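Local coordinates for hypothetical protein TM1010 (Thermotoga maritima, PDB 2F4P) that is of unknown function but carries a cupin domain, the small beta-barrel fold built from antiparallel strands, at residues A[21-26]-A[30-35]; A[80-83]-A[87-90]; A[109-114]-A[138-143]. One frame throughout, in Å; residues are numbered along the deposited sequence.

Contact 1 (A[21-26]-A[30-35]); sequences GSKGSS and TGNVWV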
ATOM      1  N   GLY A  21      -6.536  -0.390  16.020  1.00 46.13           N
ATOM      2  CA  GLY A  21      -6.830  -1.609  15.281  1.00 41.27           C
ATOM      3  C   GLY A  21      -7.209  -2.714  16.246  1.00 39.44           C
ATOM      4  O   GLY A  21      -7.323  -2.497  17.453  1.00 37.54           O
ATOM      5  N   SER A  22      -7.445  -3.903  15.716  1.00 39.99           N
ATOM      6  CA  SER A  22      -7.733  -5.043  16.566  1.00 43.21           C
ATOM      7  C   SER A  22      -6.416  -5.689  16.982  1.00 42.22           C
ATOM      8  O   SER A  22      -5.472  -5.795  16.181  1.00 40.30           O
ATOM      9  CB  SER A  22      -8.613  -6.047  15.834  1.00 43.49           C
ATOM     10  OG  SER A  22      -8.001  -6.388  14.625  1.00 49.86           O
ATOM     11  N   LYS A  23      -6.363  -6.138  18.229  1.00 40.59           N
ATOM     12  CA  LYS A  23      -5.147  -6.690  18.778  1.00 40.56           C
ATOM     13  C   LYS A  23      -4.896  -8.001  18.074  1.00 39.00           C
ATOM     14  O   LYS A  23      -5.814  -8.805  17.923  1.00 36.88           O
ATOM     15  CB  LYS A  23      -5.258  -6.910  20.286  1.00 41.91           C
ATOM     16  CG  LYS A  23      -3.914  -7.255  20.935  1.00 43.89           C
ATOM     17  CD  LYS A  23      -3.859  -6.927  22.427  1.00 48.99           C
ATOM     18  CE  LYS A  23      -2.427  -7.055  22.976  1.00 49.72           C
ATOM     19  NZ  LYS A  23      -1.871  -8.419  22.701  1.00 51.85           N
ATOM     20  N   GLY A  24      -3.657  -8.196  17.627  1.00 37.64           N
ATOM     21  CA  GLY A  24      -3.233  -9.435  16.993  1.00 37.88           C
ATOM     22  C   GLY A  24      -3.402 -10.641  17.882  1.00 37.69           C
ATOM     23  O   GLY A  24      -2.983 -10.634  19.026  1.00 36.04           O
ATOM     24  N   SER A  25      -4.024 -11.686  17.346  1.00 40.11           N
ATOM     25  CA  SER A  25      -4.248 -12.904  18.108  1.00 41.56           C
ATOM     26  C   SER A  25      -2.926 -13.606  18.345  1.00 40.63           C
ATOM     27  O   SER A  25      -2.058 -13.633  17.473  1.00 40.35           O
ATOM     28  CB  SER A  25      -5.191 -13.864  17.364  1.00 42.54           C
ATOM     29  OG  SER A  25      -5.182 -15.128  18.013  1.00 44.34           O
ATOM     30  N   SER A  26      -2.789 -14.179  19.534  1.00 40.88           N
ATOM     31  CA  SER A  26      -1.633 -15.011  19.873  1.00 42.61           C
ATOM     32  C   SER A  26      -1.532 -16.256  18.996  1.00 41.72           C
ATOM     33  O   SER A  26      -0.494 -16.904  18.999  1.00 43.43           O
ATOM     34  CB  SER A  26      -1.678 -15.427  21.336  1.00 43.21           C
ATOM     35  OG  SER A  26      -2.886 -16.097  21.618  1.00 47.53           O
ATOM     36  N   THR A  30       3.464 -13.078  18.165  1.00 38.59           N
ATOM     37  CA  THR A  30       4.139 -13.050  19.449  1.00 39.79           C
ATOM     38  C   THR A  30       4.222 -11.602  19.887  1.00 38.16           C
ATOM     39  O   THR A  30       4.640 -10.724  19.124  1.00 36.73           O
ATOM     40  CB  THR A  30       5.582 -13.598  19.311  1.00 41.24           C
ATOM     41  OG1 THR A  30       5.536 -14.956  18.859  1.00 44.81           O
ATOM     42  CG2 THR A  30       6.348 -13.502  20.612  1.00 44.18           C
ATOM     43  N   GLY A  31       3.793 -11.331  21.113  1.00 35.17           N
ATOM     44  CA  GLY A  31       3.787  -9.964  21.615  1.00 33.34           C
ATOM     45  C   GLY A  31       2.600  -9.113  21.159  1.00 36.20           C
ATOM     46  O   GLY A  31       1.585  -9.628  20.688  1.00 35.50           O
ATOM     47  N   ASN A  32       2.735  -7.797  21.333  1.00 35.18           N
ATOM     48  CA  ASN A  32       1.631  -6.864  21.160  1.00 34.46           C
ATOM     49  C   ASN A  32       1.663  -6.270  19.769  1.00 36.95           C
ATOM     50  O   ASN A  32       2.616  -5.588  19.400  1.00 35.38           O
ATOM     51  CB  ASN A  32       1.690  -5.767  22.225  1.00 36.05           C
ATOM     52  CG  ASN A  32       1.452  -6.312  23.614  1.00 42.24           C
ATOM     53  OD1 ASN A  32       0.621  -7.219  23.796  1.00 39.15           O
ATOM     54  ND2 ASN A  32       2.194  -5.799  24.596  1.00 40.29           N
ATOM     55  N   VAL A  33       0.597  -6.534  19.012  1.00 34.93           N
ATOM     56  CA  VAL A  33       0.500  -6.122  17.603  1.00 36.15           C
ATOM     57  C   VAL A  33      -0.919  -5.609  17.403  1.00 36.06           C
ATOM     58  O   VAL A  33      -1.846  -6.163  17.987  1.00 36.68           O
ATOM     59  CB  VAL A  33       0.706  -7.332  16.683  1.00 34.48           C
ATOM     60  CG1 VAL A  33       0.520  -6.972  15.178  1.00 39.36           C
ATOM     61  CG2 VAL A  33       2.077  -7.943  16.914  1.00 37.43           C
ATOM     62  N   TRP A  34      -1.081  -4.560  16.605  1.00 36.48           N
ATOM     63  CA  TRP A  34      -2.383  -3.972  16.273  0.50 38.65           C
ATOM     64  C   TRP A  34      -2.520  -3.981  14.740  1.00 38.30           C
ATOM     65  O   TRP A  34      -1.618  -3.490  14.068  1.00 37.40           O
ATOM     66  CB  TRP A  34      -2.445  -2.525  16.790  0.50 41.56           C
ATOM     67  CG  TRP A  34      -1.848  -2.358  18.178  0.50 45.40           C
ATOM     68  CD1 TRP A  34      -0.614  -1.847  18.506  0.50 43.07           C
ATOM     69  CD2 TRP A  34      -2.456  -2.752  19.404  0.50 41.62           C
ATOM     70  NE1 TRP A  34      -0.432  -1.903  19.869  0.50 43.97           N
ATOM     71  CE2 TRP A  34      -1.548  -2.456  20.442  0.50 40.25           C
ATOM     72  CE3 TRP A  34      -3.685  -3.338  19.725  0.50 47.89           C
ATOM     73  CZ2 TRP A  34      -1.835  -2.715  21.775  0.50 45.11           C
ATOM     74  CZ3 TRP A  34      -3.972  -3.590  21.044  0.50 45.89           C
ATOM     75  CH2 TRP A  34      -3.055  -3.272  22.062  0.50 46.54           C
ATOM     76  N   VAL A  35      -3.628  -4.502  14.230  1.00 39.60           N
ATOM     77  CA  VAL A  35      -3.896  -4.593  12.794  1.00 39.13           C
ATOM     78  C   VAL A  35      -5.161  -3.794  12.414  1.00 38.56           C
ATOM     79  O   VAL A  35      -6.215  -3.965  13.025  1.00 38.92           O
ATOM     80  CB  VAL A  35      -4.106  -6.059  12.383  1.00 40.12           C
ATOM     81  CG1 VAL A  35      -4.306  -6.150  10.864  1.00 40.97           C
ATOM     82  CG2 VAL A  35      -2.909  -6.936  12.840  1.00 43.61           C
TER
HETATM   83  O   HOH W   1      -1.021  -8.920  19.947  1.00 31.78           O

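Contact 2 (A[80-83]-A[87-90]); sequences FYQE and PARI. With EDO (1,2-ethanediol), chain F; EDO (1,2-ethanediol), chain G.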
ATOM      1  N   PHE A  80      12.487  -6.171  11.370  1.00 36.47           N
ATOM      2  CA  PHE A  80      13.210  -7.267  10.758  1.00 38.12           C
ATOM      3  C   PHE A  80      12.285  -8.103   9.911  1.00 37.61           C
ATOM      4  O   PHE A  80      11.105  -8.275  10.248  1.00 36.03           O
ATOM      5  CB  PHE A  80      13.833  -8.167  11.826  1.00 37.55           C
ATOM      6  CG  PHE A  80      14.943  -7.522  12.538  1.00 38.78           C
ATOM      7  CD1 PHE A  80      14.686  -6.656  13.599  1.00 36.26           C
ATOM      8  CD2 PHE A  80      16.246  -7.728  12.148  1.00 41.39           C
ATOM      9  CE1 PHE A  80      15.742  -6.030  14.268  1.00 38.21           C
ATOM     10  CE2 PHE A  80      17.285  -7.110  12.804  1.00 39.72           C
ATOM     11  CZ  PHE A  80      17.031  -6.257  13.872  1.00 40.77           C
ATOM     12  N   TYR A  81      12.852  -8.596   8.809  1.00 39.37           N
ATOM     13  CA  TYR A  81      12.240  -9.570   7.930  1.00 37.83           C
ATOM     14  C   TYR A  81      13.217 -10.740   7.763  1.00 39.02           C
ATOM     15  O   TYR A  81      14.389 -10.536   7.539  1.00 39.03           O
ATOM     16  CB  TYR A  81      11.933  -8.945   6.570  1.00 38.33           C
ATOM     17  CG  TYR A  81      11.562  -9.918   5.468  1.00 33.11           C
ATOM     18  CD1 TYR A  81      10.334 -10.570   5.457  1.00 36.84           C
ATOM     19  CD2 TYR A  81      12.462 -10.213   4.440  1.00 36.77           C
ATOM     20  CE1 TYR A  81       9.990 -11.441   4.452  1.00 37.31           C
ATOM     21  CE2 TYR A  81      12.121 -11.106   3.426  1.00 36.84           C
ATOM     22  CZ  TYR A  81      10.883 -11.716   3.435  1.00 38.07           C
ATOM     23  OH  TYR A  81      10.525 -12.601   2.433  1.00 37.81           O
ATOM     24  N   GLN A  82      12.722 -11.962   7.888  1.00 37.12           N
ATOM     25  CA  GLN A  82      13.564 -13.129   7.724  1.00 36.61           C
ATOM     26  C   GLN A  82      12.840 -14.254   7.026  1.00 37.59           C
ATOM     27  O   GLN A  82      11.750 -14.646   7.441  1.00 36.69           O
ATOM     28  CB  GLN A  82      14.056 -13.624   9.065  1.00 37.50           C
ATOM     29  CG  GLN A  82      14.987 -14.864   8.946  1.00 38.93           C
ATOM     30  CD  GLN A  82      15.716 -15.170  10.243  1.00 39.49           C
ATOM     31  OE1 GLN A  82      15.092 -15.341  11.301  1.00 39.01           O
ATOM     32  NE2 GLN A  82      17.045 -15.266  10.170  1.00 41.89           N
ATOM     33  N   GLU A  83      13.487 -14.790   5.991  1.00 37.70           N
ATOM     34  CA  GLU A  83      13.075 -16.022   5.332  1.00 38.63           C
ATOM     35  C   GLU A  83      13.707 -17.240   5.999  1.00 39.08           C
ATOM     36  O   GLU A  83      14.825 -17.187   6.501  1.00 38.29           O
ATOM     37  CB  GLU A  83      13.442 -15.959   3.840  1.00 39.33           C
ATOM     38  CG  GLU A  83      12.681 -14.849   3.132  1.00 36.26           C
ATOM     39  CD  GLU A  83      13.086 -14.607   1.714  1.00 40.71           C
ATOM     40  OE1 GLU A  83      13.917 -15.383   1.209  1.00 36.77           O
ATOM     41  OE2 GLU A  83      12.515 -13.670   1.093  1.00 38.98           O
ATOM     42  N   PRO A  87      19.686 -15.137   6.394  1.00 41.16           N
ATOM     43  CA  PRO A  87      19.957 -14.048   7.337  1.00 42.29           C
ATOM     44  C   PRO A  87      18.812 -13.044   7.340  1.00 41.12           C
ATOM     45  O   PRO A  87      18.256 -12.744   6.279  1.00 40.45           O
ATOM     46  CB  PRO A  87      21.200 -13.379   6.741  1.00 43.74           C
ATOM     47  CG  PRO A  87      21.825 -14.403   5.913  1.00 45.01           C
ATOM     48  CD  PRO A  87      20.675 -15.141   5.306  1.00 44.85           C
ATOM     49  N   ALA A  88      18.473 -12.519   8.517  1.00 39.23           N
ATOM     50  CA  ALA A  88      17.450 -11.491   8.625  1.00 40.82           C
ATOM     51  C   ALA A  88      17.860 -10.176   7.946  1.00 43.57           C
ATOM     52  O   ALA A  88      19.040  -9.834   7.879  1.00 44.68           O
ATOM     53  CB  ALA A  88      17.120 -11.258  10.050  1.00 41.80           C
ATOM     54  N   ARG A  89      16.861  -9.471   7.439  1.00 41.55           N
ATOM     55  CA  ARG A  89      16.988  -8.161   6.798  1.00 42.42           C
ATOM     56  C   ARG A  89      16.426  -7.095   7.768  1.00 40.51           C
ATOM     57  O   ARG A  89      15.325  -7.247   8.300  1.00 39.73           O
ATOM     58  CB  ARG A  89      16.178  -8.163   5.483  1.00 41.43           C
ATOM     59  CG  ARG A  89      15.924  -6.790   4.829  1.00 41.59           C
ATOM     60  CD  ARG A  89      15.146  -6.918   3.495  1.00 47.34           C
ATOM     61  NE  ARG A  89      14.794  -5.598   2.971  1.00 47.49           N
ATOM     62  CZ  ARG A  89      14.098  -5.371   1.854  1.00 49.29           C
ATOM     63  NH1 ARG A  89      13.640  -6.375   1.110  1.00 48.07           N
ATOM     64  NH2 ARG A  89      13.841  -4.118   1.491  1.00 49.66           N
ATOM     65  N   ILE A  90      17.179  -6.021   7.981  1.00 40.17           N
ATOM     66  CA  ILE A  90      16.740  -4.924   8.839  1.00 41.20           C
ATOM     67  C   ILE A  90      15.850  -4.004   8.005  1.00 40.15           C
ATOM     68  O   ILE A  90      16.178  -3.696   6.865  1.00 38.93           O
ATOM     69  CB  ILE A  90      17.947  -4.120   9.400  1.00 43.06           C
ATOM     70  CG1 ILE A  90      18.848  -5.043  10.221  1.00 46.50           C
ATOM     71  CG2 ILE A  90      17.464  -2.962  10.251  1.00 42.26           C
ATOM     72  CD1 ILE A  90      20.285  -4.504  10.405  1.00 50.58           C
TER
HETATM   73  C1  EDO F 137      16.024 -12.178   3.017  1.00 34.67           C
HETATM   74  O1  EDO F 137      15.833 -10.818   2.609  1.00 38.47           O
HETATM   75  C2  EDO F 137      15.666 -12.185   4.494  1.00 33.59           C
HETATM   76  O2  EDO F 137      15.845 -13.469   5.075  1.00 23.83           O
HETATM   77  C1  EDO G 138      19.671 -13.847  11.669  1.00 36.74           C
HETATM   78  O1  EDO G 138      20.172 -13.140  10.555  1.00 34.05           O
HETATM   79  C2  EDO G 138      19.940 -15.335  11.611  1.00 40.09           C
HETATM   80  O2  EDO G 138      18.983 -15.942  12.472  1.00 40.51           O

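Contact 3 (A[109-114]-A[138-143]); sequences AAPDEE and EEYRKA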
ATOM      1  N   ALA A 109       8.979  -6.241  14.835  1.00 36.32           N
ATOM      2  CA  ALA A 109       9.688  -5.079  15.307  1.00 34.34           C
ATOM      3  C   ALA A 109      11.068  -5.455  15.769  1.00 36.39           C
ATOM      4  O   ALA A 109      11.368  -6.624  16.051  1.00 38.10           O
ATOM      5  CB  ALA A 109       8.929  -4.432  16.431  1.00 35.64           C
ATOM      6  N   ALA A 110      11.904  -4.435  15.884  1.00 35.75           N
ATOM      7  CA  ALA A 110      13.158  -4.538  16.608  1.00 36.32           C
ATOM      8  C   ALA A 110      12.910  -4.738  18.117  1.00 36.43           C
ATOM      9  O   ALA A 110      11.818  -4.475  18.614  1.00 36.38           O
ATOM     10  CB  ALA A 110      13.986  -3.262  16.371  1.00 37.18           C
ATOM     11  N   PRO A 111      13.918  -5.230  18.850  1.00 37.39           N
ATOM     12  CA  PRO A 111      13.743  -5.405  20.291  1.00 37.95           C
ATOM     13  C   PRO A 111      13.441  -4.099  21.047  1.00 38.60           C
ATOM     14  O   PRO A 111      12.856  -4.134  22.141  1.00 38.32           O
ATOM     15  CB  PRO A 111      15.090  -5.977  20.758  1.00 40.56           C
ATOM     16  CG  PRO A 111      15.816  -6.399  19.557  1.00 40.20           C
ATOM     17  CD  PRO A 111      15.221  -5.725  18.368  1.00 38.78           C
ATOM     18  N   ASP A 112      13.847  -2.963  20.483  1.00 37.46           N
ATOM     19  CA  ASP A 112      13.807  -1.689  21.224  1.00 37.83           C
ATOM     20  C   ASP A 112      13.204  -0.541  20.442  1.00 35.47           C
ATOM     21  O   ASP A 112      13.434   0.627  20.774  1.00 33.90           O
ATOM     22  CB  ASP A 112      15.216  -1.325  21.676  1.00 39.30           C
ATOM     23  CG  ASP A 112      16.194  -1.196  20.521  1.00 42.14           C
ATOM     24  OD1 ASP A 112      15.788  -1.296  19.341  1.00 48.38           O
ATOM     25  OD2 ASP A 112      17.395  -1.023  20.814  1.00 45.38           O
ATOM     26  N   GLU A 113      12.419  -0.888  19.421  1.00 38.57           N
ATOM     27  CA  GLU A 113      11.719   0.082  18.609  1.00 38.08           C
ATOM     28  C   GLU A 113      10.535  -0.576  17.908  1.00 36.22           C
ATOM     29  O   GLU A 113      10.612  -1.720  17.479  1.00 33.62           O
ATOM     30  CB  GLU A 113      12.683   0.707  17.583  1.00 37.79           C
ATOM     31  CG  GLU A 113      12.138   1.896  16.864  1.00 39.72           C
ATOM     32  CD  GLU A 113      13.198   2.684  16.074  1.00 46.43           C
ATOM     33  OE1 GLU A 113      14.411   2.384  16.181  1.00 44.63           O
ATOM     34  OE2 GLU A 113      12.799   3.606  15.327  1.00 47.23           O
ATOM     35  N   GLU A 114       9.449   0.178  17.759  1.00 34.94           N
ATOM     36  CA  GLU A 114       8.269  -0.320  17.079  1.00 38.21           C
ATOM     37  C   GLU A 114       8.513  -0.391  15.562  1.00 36.01           C
ATOM     38  O   GLU A 114       9.421   0.268  15.022  1.00 33.70           O
ATOM     39  CB  GLU A 114       7.076   0.582  17.398  1.00 39.67           C
ATOM     40  CG  GLU A 114       7.039   1.812  16.536  1.00 45.59           C
ATOM     41  CD  GLU A 114       6.117   2.868  17.056  1.00 51.61           C
ATOM     42  OE1 GLU A 114       5.112   2.529  17.733  1.00 68.79           O
ATOM     43  OE2 GLU A 114       6.433   4.051  16.793  1.00 69.61           O
ATOM     44  N   GLU A 138      15.203 -17.696  20.904  1.00 36.98           N
ATOM     45  CA  GLU A 138      16.533 -17.919  20.346  1.00 36.74           C
ATOM     46  C   GLU A 138      16.606 -17.484  18.887  1.00 37.26           C
ATOM     47  O   GLU A 138      17.556 -16.794  18.496  1.00 36.64           O
ATOM     48  CB  GLU A 138      16.941 -19.398  20.475  1.00 36.53           C
ATOM     49  N   GLU A 139      15.608 -17.874  18.081  1.00 36.75           N
ATOM     50  CA  GLU A 139      15.575 -17.428  16.697  1.00 36.43           C
ATOM     51  C   GLU A 139      15.552 -15.900  16.678  1.00 37.33           C
ATOM     52  O   GLU A 139      16.329 -15.288  15.950  1.00 38.50           O
ATOM     53  CB  GLU A 139      14.393 -18.040  15.918  1.00 36.71           C
ATOM     54  CG  GLU A 139      14.591 -19.534  15.610  1.00 33.48           C
ATOM     55  CD  GLU A 139      13.361 -20.219  15.006  1.00 35.57           C
ATOM     56  OE1 GLU A 139      12.240 -19.725  15.192  1.00 38.42           O
ATOM     57  OE2 GLU A 139      13.517 -21.288  14.372  1.00 36.61           O
ATOM     58  N   TYR A 140      14.715 -15.280  17.517  1.00 38.10           N
ATOM     59  CA  TYR A 140      14.566 -13.810  17.481  1.00 37.95           C
ATOM     60  C   TYR A 140      15.841 -13.118  17.955  1.00 37.10           C
ATOM     61  O   TYR A 140      16.342 -12.199  17.302  1.00 36.37           O
ATOM     62  CB  TYR A 140      13.341 -13.354  18.286  1.00 36.40           C
ATOM     63  CG  TYR A 140      13.079 -11.857  18.251  1.00 35.61           C
ATOM     64  CD1 TYR A 140      12.514 -11.251  17.121  1.00 38.73           C
ATOM     65  CD2 TYR A 140      13.389 -11.055  19.344  1.00 35.37           C
ATOM     66  CE1 TYR A 140      12.272  -9.895  17.078  1.00 35.37           C
ATOM     67  CE2 TYR A 140      13.151  -9.702  19.322  1.00 36.02           C
ATOM     68  CZ  TYR A 140      12.599  -9.119  18.186  1.00 34.25           C
ATOM     69  OH  TYR A 140      12.371  -7.776  18.180  1.00 31.28           O
ATOM     70  N   ARG A 141      16.376 -13.572  19.077  1.00 35.70           N
ATOM     71  CA  ARG A 141      17.611 -13.011  19.609  1.00 36.58           C
ATOM     72  C   ARG A 141      18.719 -13.118  18.555  1.00 36.96           C
ATOM     73  O   ARG A 141      19.387 -12.128  18.254  1.00 35.43           O
ATOM     74  CB  ARG A 141      18.003 -13.747  20.887  1.00 36.17           C
ATOM     75  CG  ARG A 141      19.239 -13.202  21.609  1.00 36.85           C
ATOM     76  CD  ARG A 141      19.562 -14.054  22.830  1.00 38.53           C
ATOM     77  NE  ARG A 141      19.364 -15.481  22.572  1.00 40.60           N
ATOM     78  CZ  ARG A 141      20.188 -16.259  21.866  1.00 42.96           C
ATOM     79  NH1 ARG A 141      21.302 -15.767  21.318  1.00 41.27           N
ATOM     80  NH2 ARG A 141      19.889 -17.547  21.703  1.00 41.09           N
ATOM     81  N   LYS A 142      18.887 -14.300  17.965  1.00 37.04           N
ATOM     82  CA  LYS A 142      19.968 -14.490  16.989  1.00 38.60           C
ATOM     83  C   LYS A 142      19.768 -13.612  15.765  1.00 36.60           C
ATOM     84  O   LYS A 142      20.725 -13.081  15.218  1.00 37.21           O
ATOM     85  CB  LYS A 142      20.112 -15.946  16.559  1.00 38.57           C
ATOM     86  CG  LYS A 142      20.763 -16.836  17.573  1.00 40.73           C
ATOM     87  CD  LYS A 142      20.889 -18.253  17.033  1.00 40.96           C
ATOM     88  N   ALA A 143      18.515 -13.459  15.350  1.00 36.76           N
ATOM     89  CA  ALA A 143      18.171 -12.584  14.253  1.00 37.34           C
ATOM     90  C   ALA A 143      18.417 -11.112  14.534  1.00 37.96           C
ATOM     91  O   ALA A 143      18.809 -10.382  13.627  1.00 37.30           O
ATOM     92  CB  ALA A 143      16.705 -12.809  13.826  1.00 39.17           C
TER

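Contact 1 (A[21-26]-A[30-35])
An antiparallel pairing at the edge of the cupin sheet brings strand 22-23, outermost in its sheet within this chain, against the start of strand 33-37. Ser22 and Val35 form the hydrogen-bonded pair, Ser22 N giving to Val35 O and Val35 N to Ser22 O, both at 3.0 Å. Lys23 and Trp34 follow as the non-hydrogen-bonded pair. The ladder runs one step further through Gly24 N to Val33 O at 2.7 Å, a bond almost straight at its hydrogen although the donor stands above the carbonyl plane.

On the face shared by Lys23 and Trp34, the lysine chain runs obliquely past the six-membered ring of the indole, with CD 3.6 Å from Trp34 CZ3 in the conformer described here, one of two modelled. Its CG lies anti to the backbone N (chi1 -170°), and the chain stays extended along the ring until chi4 (-56°) bends the ammonium toward Asn32. Trp34 also packs on Val54 of strand 49-55, the next strand of the sheet. Between Gly24 O and Val33 N a water stands in for the second direct bond, accepting from Val33 N and lying within hydrogen-bonding distance of Gly24 O and Gly31 O. Lys23 NZ gives to the same water at 2.9 Å and to Asn32 OD1 at 3.0 Å, NZ tilted 16° from the amide carbonyl plane in the second bond.

Contact 2 (A[80-83]-A[87-90])
Arg89 N reaches Tyr81 O at 2.7 Å, and Tyr81 N returns a bond to Arg89 O, making these two residues the hydrogen-bonded pair where strand 78-83 meets strand 89-92 in an antiparallel beta hairpin of the cupin domain.

Beside that pair, Phe80 and Ile90 make the non-hydrogen-bonded one, and their side chains run alongside each other on one face of the sheet. Phe80 CE2 lies 3.7 Å from Ile90 CG1, while CD2 of the same ring meets Ala88 CB at 4.2 Å. Phe80 has its CG anti to the carbonyl carbon (chi1 -70°), which carries the ring over toward these two neighbours. On the face of Tyr81 and Arg89, Arg89 CD passes near Tyr81 CD2, beyond which the extended chain carries the guanidinium away, its NH2 bonding to Val96 O. Tyr81 OH gives a short bond of 2.6 Å to Glu83 OE2, on the anti lone pair of that carboxylate oxygen.

Toward the turn, two 1,2-ethanediol molecules, probably from the crystallisation liquor, bridge the two segments. O2 of one accepts from Glu83 N at 2.9 Å and gives to Pro87 O at 2.8 Å. The other takes Ala88 N on its O1 at 2.7 Å and Gln82 NE2 on its O2 at 3.1 Å. The Gln82 amide is held from within the protein too, NE2 by Lys86 O and OE1 by Trp106 NE1. Direct backbone bonds thus pair Tyr81 with Arg89, whereas Glu83 and Pro87, like Gln82 and Ala88, bring their polar groups together through diol hydroxyls, at positions that water would probably fill otherwise.

Contact 3 (A[109-114]-A[138-143])
Tyr140 OH gives the single hydrogen bond between segment 109-114, the end of strand 105-109 of the cupin domain and the loop after it, and segment 138-143 of helix 137-144 near the C-terminus. The acceptor is Ala109 O at 2.6 Å. This oxygen lies at the edge of the tyrosine ring and in its plane, yet the hydroxyl stands above the carbonyl plane of Ala109, 37° out of it, and so is not directed at a lone pair. With CG anti to the backbone N (chi1 -177°), the ring extends from the helix to the loop, spanning backbones whose nearest CA atoms, Pro111 and Arg141, are 8.6 Å apart.

Van der Waals contacts with Ala110 and Pro111 lie beside the same hydroxyl. Pro111 CD is 3.5 Å from Tyr140 OH, and Pro111 CG approaches Tyr140 CE2 at 4.3 Å as the two side chains pass at a slant. Ala110 C also lies near the ring edge, 3.1 Å from the hydroxyl oxygen.

Arg60 makes a cation-pi interaction with Tyr140 from strand 60-65. One buried tyrosine thus joins helix to loop, its polar end satisfied by a backbone carbonyl and its aromatic surface offered to a positive charge.

Contacts 2 and 3 adjoin on the same side of the chain's centre, their own centres 10 Å apart. Phe80 of contact 2 touches both parts of contact 3, its CE2 lying 3.7 Å from Ala143 O and its CE1 3.8 Å from Ala110 CA. Helix 137-144 thereby packs on the hairpin as well as reaching the loop. Contact 1 stands apart, about 17 Å from contact 3 and about 20 Å from contact 2 between centres, and lies across the chain's centre from contact 2. Its Val35 side chain lies about 4 Å from an unknown ligand, probably also from the crystallisation liquor, whereas the 1,2-ethanediols sit at contact 2.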